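Local coordinates for protein myosin-2 (Saccharomyces cerevisiae, PDB 6IXO) that moves organelles and other cargo along actin cables as a class V myosin, gripping cargo receptors through the globular tail domain described here, at residues R296-D304 and E331-V342. Numbering follows the deposited sequence.
Sequences RKYTIEDID and ESPIPQEILRYV. With SO4 (sulfate ion), chain E.
The backbones of Tyr298 and Ile334 come closest, CA to CA 5.9 Å, where two loops run into helices 300-304 and 336-342, whose axes approach to 10.1 Å and run in the same general direction, inclined by 38°. A tyrosine hydroxyl bonds across at each end of the contact. At the loop end, Tyr298 OH donates to the backbone Ser332 O (2.7 Å), somewhat out of the carbonyl plane, while Pro335 CD meets the ring edge at CD1. At the helix end, Tyr341 CG lies anti to its backbone nitrogen (chi1 -178°), which carries the ring across to helix 300-304; its OH gives a 2.6 Å hydrogen bond to the syn lone pair of Asp304 OD1, with ring and carboxylate planes 68° apart. Ile300 CD1 sits over one face of this ring, 3.6 Å from the centroid, a CH-pi contact, and Ile303 CG2 packs at its edge. Replacing Tyr341 with an alanine would probably leave Asp304 without this hydroxyl donor and open a gap beneath the Ile300 methyl. Between the tyrosines, Ile338 CG2 packs on Ile303 CG1 at 3.9 Å, and its CD1 lies against the backbone of Tyr298 and Ile300. Lys297 O is buried here with no polar partner, facing Ile334 CG2. Thr299 OG1 accepts from Asp302 N and Asp302 OD2 from Thr299 N, a capping box; OD2 also takes Tyr298 N and Arg296 NE, the latter a salt bridge, so one oxygen ties the loop to the helix start. Arg296 also binds a sulfate, probably from the crystallisation liquor. Tyr325 makes a cation-pi contact with Lys297 and its OH hydrogen-bonds to Glu331 OE2; Lys297 NZ bonds to Leu292 O and Val295 O. Ile334 and Val342 pack on Ile322 of helix 315-323, joining three helices far from the centre of this elongated helical tail domain.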
ATOM      1  N   ARG A 296     -28.935   0.960 -25.221  1.00 35.85           N
ATOM      2  CA  ARG A 296     -29.337   1.205 -26.591  1.00 39.81           C
ATOM      3  C   ARG A 296     -28.624   2.436 -27.106  1.00 46.46           C
ATOM      4  O   ARG A 296     -28.494   3.444 -26.399  1.00 44.40           O
ATOM      5  CB  ARG A 296     -30.843   1.380 -26.670  1.00 35.06           C
ATOM      6  CG  ARG A 296     -31.443   0.877 -27.961  1.00 43.23           C
ATOM      7  CD  ARG A 296     -32.933   1.121 -27.996  1.00 45.87           C
ATOM      8  NE  ARG A 296     -33.258   2.535 -28.022  1.00 46.03           N
ATOM      9  CZ  ARG A 296     -34.497   3.018 -27.997  1.00 60.03           C
ATOM     10  NH1 ARG A 296     -35.537   2.183 -27.967  1.00 64.35           N
ATOM     11  NH2 ARG A 296     -34.702   4.335 -28.012  1.00 64.78           N
ATOM     12  N   LYS A 297     -28.159   2.329 -28.339  1.00 39.67           N
ATOM     13  CA  LYS A 297     -27.407   3.380 -29.003  1.00 36.57           C
ATOM     14  C   LYS A 297     -28.023   3.643 -30.386  1.00 47.89           C
ATOM     15  O   LYS A 297     -27.306   3.618 -31.379  1.00 47.09           O
ATOM     16  CB  LYS A 297     -25.936   2.960 -29.136  1.00 34.88           C
ATOM     17  CG  LYS A 297     -25.183   2.922 -27.776  1.00 36.52           C
ATOM     18  CD  LYS A 297     -23.831   2.217 -27.839  1.00 37.79           C
ATOM     19  CE  LYS A 297     -23.998   0.715 -28.070  1.00 41.90           C
ATOM     20  NZ  LYS A 297     -24.325   0.027 -26.781  1.00 33.55           N
ATOM     21  N   TYR A 298     -29.332   3.898 -30.452  1.00 44.68           N
ATOM     22  CA  TYR A 298     -30.003   3.970 -31.754  1.00 49.82           C
ATOM     23  C   TYR A 298     -30.667   5.305 -32.075  1.00 53.96           C
ATOM     24  O   TYR A 298     -30.808   5.655 -33.237  1.00 52.83           O
ATOM     25  CB  TYR A 298     -31.019   2.835 -31.850  1.00 60.83           C
ATOM     26  CG  TYR A 298     -30.322   1.493 -31.941  1.00 72.91           C
ATOM     27  CD1 TYR A 298     -29.176   1.330 -32.725  1.00 74.23           C
ATOM     28  CD2 TYR A 298     -30.769   0.400 -31.215  1.00 79.35           C
ATOM     29  CE1 TYR A 298     -28.521   0.104 -32.798  1.00 70.56           C
ATOM     30  CE2 TYR A 298     -30.107  -0.814 -31.272  1.00 75.42           C
ATOM     31  CZ  TYR A 298     -29.001  -0.962 -32.067  1.00 70.57           C
ATOM     32  OH  TYR A 298     -28.386  -2.187 -32.115  1.00 69.03           O
ATOM     33  N   THR A 299     -31.064   6.055 -31.054  1.00 55.63           N
ATOM     34  CA  THR A 299     -31.671   7.358 -31.279  1.00 56.23           C
ATOM     35  C   THR A 299     -30.821   8.484 -30.683  1.00 60.18           C
ATOM     36  O   THR A 299     -29.980   8.256 -29.796  1.00 49.99           O
ATOM     37  CB  THR A 299     -33.070   7.438 -30.665  1.00 61.13           C
ATOM     38  OG1 THR A 299     -32.953   7.570 -29.240  1.00 62.55           O
ATOM     39  CG2 THR A 299     -33.889   6.188 -31.006  1.00 53.83           C
ATOM     40  N   ILE A 300     -31.046   9.691 -31.185  1.00 59.83           N
ATOM     41  CA  ILE A 300     -30.449  10.889 -30.614  1.00 63.81           C
ATOM     42  C   ILE A 300     -30.623  10.944 -29.098  1.00 65.18           C
ATOM     43  O   ILE A 300     -29.659  11.150 -28.339  1.00 63.94           O
ATOM     44  CB  ILE A 300     -31.071  12.150 -31.243  1.00 66.81           C
ATOM     45  CG1 ILE A 300     -30.657  12.267 -32.712  1.00 65.65           C
ATOM     46  CG2 ILE A 300     -30.688  13.399 -30.447  1.00 70.18           C
ATOM     47  CD1 ILE A 300     -29.160  12.305 -32.925  1.00 57.18           C
ATOM     48  N   GLU A 301     -31.852  10.733 -28.648  1.00 66.03           N
ATOM     49  CA  GLU A 301     -32.117  10.757 -27.218  1.00 67.34           C
ATOM     50  C   GLU A 301     -31.320   9.692 -26.460  1.00 62.88           C
ATOM     51  O   GLU A 301     -30.874   9.930 -25.324  1.00 55.41           O
ATOM     52  CB  GLU A 301     -33.602  10.577 -26.946  1.00 73.82           C
ATOM     53  CG  GLU A 301     -33.955  10.910 -25.518  1.00 82.17           C
ATOM     54  CD  GLU A 301     -35.351  10.485 -25.160  1.00 92.85           C
ATOM     55  OE1 GLU A 301     -36.066   9.989 -26.058  1.00 97.46           O
ATOM     56  OE2 GLU A 301     -35.732  10.644 -23.982  1.00 96.55           O
ATOM     57  N   ASP A 302     -31.151   8.524 -27.079  1.00 46.54           N
ATOM     58  CA  ASP A 302     -30.301   7.477 -26.506  1.00 51.00           C
ATOM     59  C   ASP A 302     -28.919   8.034 -26.201  1.00 53.62           C
ATOM     60  O   ASP A 302     -28.310   7.750 -25.151  1.00 50.12           O
ATOM     61  CB  ASP A 302     -30.155   6.287 -27.465  1.00 51.96           C
ATOM     62  CG  ASP A 302     -31.380   5.378 -27.491  1.00 55.39           C
ATOM     63  OD1 ASP A 302     -32.234   5.458 -26.584  1.00 57.99           O
ATOM     64  OD2 ASP A 302     -31.463   4.557 -28.429  1.00 50.04           O
ATOM     65  N   ILE A 303     -28.412   8.814 -27.143  1.00 53.48           N
ATOM     66  CA  ILE A 303     -27.068   9.346 -26.991  1.00 54.38           C
ATOM     67  C   ILE A 303     -27.067  10.439 -25.922  1.00 55.75           C
ATOM     68  O   ILE A 303     -26.147  10.499 -25.121  1.00 55.03           O
ATOM     69  CB  ILE A 303     -26.517   9.856 -28.344  1.00 59.02           C
ATOM     70  CG1 ILE A 303     -26.362   8.674 -29.319  1.00 44.00           C
ATOM     71  CG2 ILE A 303     -25.185  10.539 -28.162  1.00 55.59           C
ATOM     72  CD1 ILE A 303     -25.487   7.511 -28.765  1.00 43.59           C
ATOM     73  N   ASP A 304     -28.102  11.274 -25.869  1.00 56.60           N
ATOM     74  CA  ASP A 304     -28.152  12.289 -24.819  1.00 57.51           C
ATOM     75  C   ASP A 304     -28.247  11.635 -23.442  1.00 57.97           C
ATOM     76  O   ASP A 304     -27.635  12.110 -22.482  1.00 62.38           O
ATOM     77  CB  ASP A 304     -29.318  13.262 -25.024  1.00 59.33           C
ATOM     78  CG  ASP A 304     -29.138  14.146 -26.253  1.00 67.33           C
ATOM     79  OD1 ASP A 304     -27.977  14.385 -26.646  1.00 71.53           O
ATOM     80  OD2 ASP A 304     -30.158  14.598 -26.825  1.00 70.85           O
ATOM     81  N   GLU A 331     -28.171  -8.116 -34.741  1.00 31.11           N
ATOM     82  CA  GLU A 331     -28.243  -6.862 -33.954  1.00 30.95           C
ATOM     83  C   GLU A 331     -28.265  -5.667 -34.922  1.00 38.19           C
ATOM     84  O   GLU A 331     -27.557  -5.683 -35.919  1.00 39.71           O
ATOM     85  CB  GLU A 331     -27.046  -6.741 -32.966  1.00 28.98           C
ATOM     86  CG  GLU A 331     -27.027  -5.423 -32.207  1.00 29.30           C
ATOM     87  CD  GLU A 331     -25.844  -5.318 -31.245  1.00 33.56           C
ATOM     88  OE1 GLU A 331     -24.952  -6.212 -31.261  1.00 29.21           O
ATOM     89  OE2 GLU A 331     -25.811  -4.334 -30.473  1.00 31.54           O
ATOM     90  N   SER A 332     -29.099  -4.656 -34.674  1.00 35.01           N
ATOM     91  CA  SER A 332     -29.192  -3.522 -35.610  1.00 37.18           C
ATOM     92  C   SER A 332     -27.901  -2.715 -35.603  1.00 38.37           C
ATOM     93  O   SER A 332     -27.343  -2.451 -34.541  1.00 36.25           O
ATOM     94  CB  SER A 332     -30.358  -2.610 -35.254  1.00 41.09           C
ATOM     95  OG  SER A 332     -31.570  -3.343 -35.274  1.00 50.37           O
ATOM     96  N   PRO A 333     -27.414  -2.295 -36.787  1.00 39.30           N
ATOM     97  CA  PRO A 333     -26.202  -1.449 -36.803  1.00 42.78           C
ATOM     98  C   PRO A 333     -26.459  -0.112 -36.115  1.00 40.26           C
ATOM     99  O   PRO A 333     -27.600   0.347 -36.103  1.00 43.56           O
ATOM    100  CB  PRO A 333     -25.944  -1.218 -38.315  1.00 45.23           C
ATOM    101  CG  PRO A 333     -26.820  -2.101 -39.010  1.00 47.50           C
ATOM    102  CD  PRO A 333     -28.009  -2.413 -38.126  1.00 45.77           C
ATOM    103  N   ILE A 334     -25.434   0.516 -35.559  1.00 43.37           N
ATOM    104  CA  ILE A 334     -25.574   1.888 -35.071  1.00 46.65           C
ATOM    105  C   ILE A 334     -25.772   2.832 -36.263  1.00 50.61           C
ATOM    106  O   ILE A 334     -24.898   2.907 -37.112  1.00 48.83           O
ATOM    107  CB  ILE A 334     -24.351   2.321 -34.270  1.00 47.46           C
ATOM    108  CG1 ILE A 334     -24.236   1.437 -33.023  1.00 47.75           C
ATOM    109  CG2 ILE A 334     -24.492   3.773 -33.824  1.00 49.42           C
ATOM    110  CD1 ILE A 334     -22.987   1.658 -32.218  1.00 48.31           C
ATOM    111  N   PRO A 335     -26.906   3.558 -36.318  1.00 51.66           N
ATOM    112  CA  PRO A 335     -27.203   4.364 -37.512  1.00 58.61           C
ATOM    113  C   PRO A 335     -26.186   5.470 -37.761  1.00 57.14           C
ATOM    114  O   PRO A 335     -25.578   5.974 -36.814  1.00 52.69           O
ATOM    115  CB  PRO A 335     -28.583   4.972 -37.207  1.00 58.46           C
ATOM    116  CG  PRO A 335     -29.165   4.104 -36.154  1.00 57.34           C
ATOM    117  CD  PRO A 335     -27.991   3.638 -35.326  1.00 49.79           C
ATOM    118  N   GLN A 336     -26.038   5.858 -39.030  1.00 58.73           N
ATOM    119  CA  GLN A 336     -25.064   6.871 -39.414  1.00 63.65           C
ATOM    120  C   GLN A 336     -25.399   8.181 -38.738  1.00 64.18           C
ATOM    121  O   GLN A 336     -24.507   8.885 -38.253  1.00 60.00           O
ATOM    122  CB  GLN A 336     -25.029   7.040 -40.936  1.00 69.82           C
ATOM    123  CG  GLN A 336     -24.568   5.779 -41.630  1.00 74.47           C
ATOM    124  CD  GLN A 336     -23.222   5.326 -41.094  1.00 75.33           C
ATOM    125  OE1 GLN A 336     -22.245   6.055 -41.192  1.00 76.90           O
ATOM    126  NE2 GLN A 336     -23.172   4.134 -40.500  1.00 76.07           N
ATOM    127  N   GLU A 337     -26.697   8.479 -38.709  1.00 64.19           N
ATOM    128  CA  GLU A 337     -27.256   9.627 -38.006  1.00 68.45           C
ATOM    129  C   GLU A 337     -26.675   9.750 -36.577  1.00 68.43           C
ATOM    130  O   GLU A 337     -26.338  10.839 -36.109  1.00 66.12           O
ATOM    131  CB  GLU A 337     -28.783   9.506 -37.954  1.00 73.88           C
ATOM    132  CG  GLU A 337     -29.449   9.077 -39.295  1.00107.48           C
ATOM    133  CD  GLU A 337     -29.665   7.556 -39.447  1.00 99.56           C
ATOM    134  OE1 GLU A 337     -29.048   6.936 -40.348  1.00 92.91           O
ATOM    135  OE2 GLU A 337     -30.479   6.988 -38.683  1.00 99.14           O
ATOM    136  N   ILE A 338     -26.539   8.626 -35.890  1.00 64.23           N
ATOM    137  CA  ILE A 338     -26.061   8.677 -34.515  1.00 61.66           C
ATOM    138  C   ILE A 338     -24.536   8.875 -34.500  1.00 60.87           C
ATOM    139  O   ILE A 338     -24.021   9.647 -33.687  1.00 61.41           O
ATOM    140  CB  ILE A 338     -26.500   7.417 -33.727  1.00 58.15           C
ATOM    141  CG1 ILE A 338     -27.806   7.683 -32.954  1.00 60.11           C
ATOM    142  CG2 ILE A 338     -25.431   6.999 -32.701  1.00 50.67           C
ATOM    143  CD1 ILE A 338     -28.943   8.351 -33.709  1.00 61.92           C
ATOM    144  N   LEU A 339     -23.820   8.235 -35.426  1.00 57.73           N
ATOM    145  CA  LEU A 339     -22.368   8.412 -35.491  1.00 55.90           C
ATOM    146  C   LEU A 339     -22.008   9.865 -35.806  1.00 60.91           C
ATOM    147  O   LEU A 339     -21.056  10.410 -35.253  1.00 60.20           O
ATOM    148  CB  LEU A 339     -21.737   7.473 -36.531  1.00 55.32           C
ATOM    149  CG  LEU A 339     -21.720   5.960 -36.235  1.00 57.68           C
ATOM    150  CD1 LEU A 339     -21.120   5.172 -37.395  1.00 57.39           C
ATOM    151  CD2 LEU A 339     -20.953   5.640 -34.937  1.00 50.18           C
ATOM    152  N   ARG A 340     -22.772  10.517 -36.675  1.00 61.14           N
ATOM    153  CA  ARG A 340     -22.436  11.896 -37.003  1.00 67.07           C
ATOM    154  C   ARG A 340     -22.874  12.816 -35.870  1.00 65.76           C
ATOM    155  O   ARG A 340     -22.246  13.840 -35.628  1.00 65.39           O
ATOM    156  CB  ARG A 340     -23.051  12.325 -38.356  1.00 74.67           C
ATOM    157  CG  ARG A 340     -24.519  12.713 -38.370  1.00 81.47           C
ATOM    158  CD  ARG A 340     -24.945  13.143 -39.811  1.00 93.40           C
ATOM    159  NE  ARG A 340     -24.259  12.325 -40.811  1.00 91.39           N
ATOM    160  CZ  ARG A 340     -24.829  11.357 -41.527  1.00 89.55           C
ATOM    161  NH1 ARG A 340     -26.125  11.095 -41.399  1.00 87.03           N
ATOM    162  NH2 ARG A 340     -24.099  10.658 -42.389  1.00 89.22           N
ATOM    163  N   TYR A 341     -23.935  12.447 -35.160  1.00 63.68           N
ATOM    164  CA  TYR A 341     -24.340  13.219 -33.993  1.00 66.01           C
ATOM    165  C   TYR A 341     -23.222  13.248 -32.954  1.00 68.49           C
ATOM    166  O   TYR A 341     -22.867  14.305 -32.415  1.00 70.81           O
ATOM    167  CB  TYR A 341     -25.600  12.636 -33.376  1.00 65.94           C
ATOM    168  CG  TYR A 341     -26.112  13.406 -32.176  1.00 65.96           C
ATOM    169  CD1 TYR A 341     -26.423  14.752 -32.275  1.00 69.85           C
ATOM    170  CD2 TYR A 341     -26.317  12.779 -30.955  1.00 64.86           C
ATOM    171  CE1 TYR A 341     -26.910  15.459 -31.186  1.00 74.63           C
ATOM    172  CE2 TYR A 341     -26.805  13.478 -29.857  1.00 67.85           C
ATOM    173  CZ  TYR A 341     -27.099  14.821 -29.981  1.00 72.72           C
ATOM    174  OH  TYR A 341     -27.584  15.533 -28.905  1.00 72.38           O
ATOM    175  N   VAL A 342     -22.674  12.072 -32.675  1.00 66.48           N
ATOM    176  CA  VAL A 342     -21.579  11.961 -31.726  1.00 63.96           C
ATOM    177  C   VAL A 342     -20.348  12.743 -32.200  1.00 66.63           C
ATOM    178  O   VAL A 342     -19.758  13.494 -31.425  1.00 64.32           O
ATOM    179  CB  VAL A 342     -21.205  10.502 -31.501  1.00 57.62           C
ATOM    180  CG1 VAL A 342     -19.889  10.409 -30.767  1.00 52.89           C
ATOM    181  CG2 VAL A 342     -22.316   9.793 -30.739  1.00 55.28           C
TER
HETATM  182  S   SO4 E1604     -38.201   4.810 -28.088  1.00184.84           S
HETATM  183  O1  SO4 E1604     -37.251   5.755 -28.666  1.00185.33           O
HETATM  184  O2  SO4 E1604     -39.356   4.678 -28.971  1.00183.87           O
HETATM  185  O3  SO4 E1604     -37.552   3.515 -27.921  1.00186.23           O
HETATM  186  O4  SO4 E1604     -38.637   5.295 -26.781  1.00186.79           O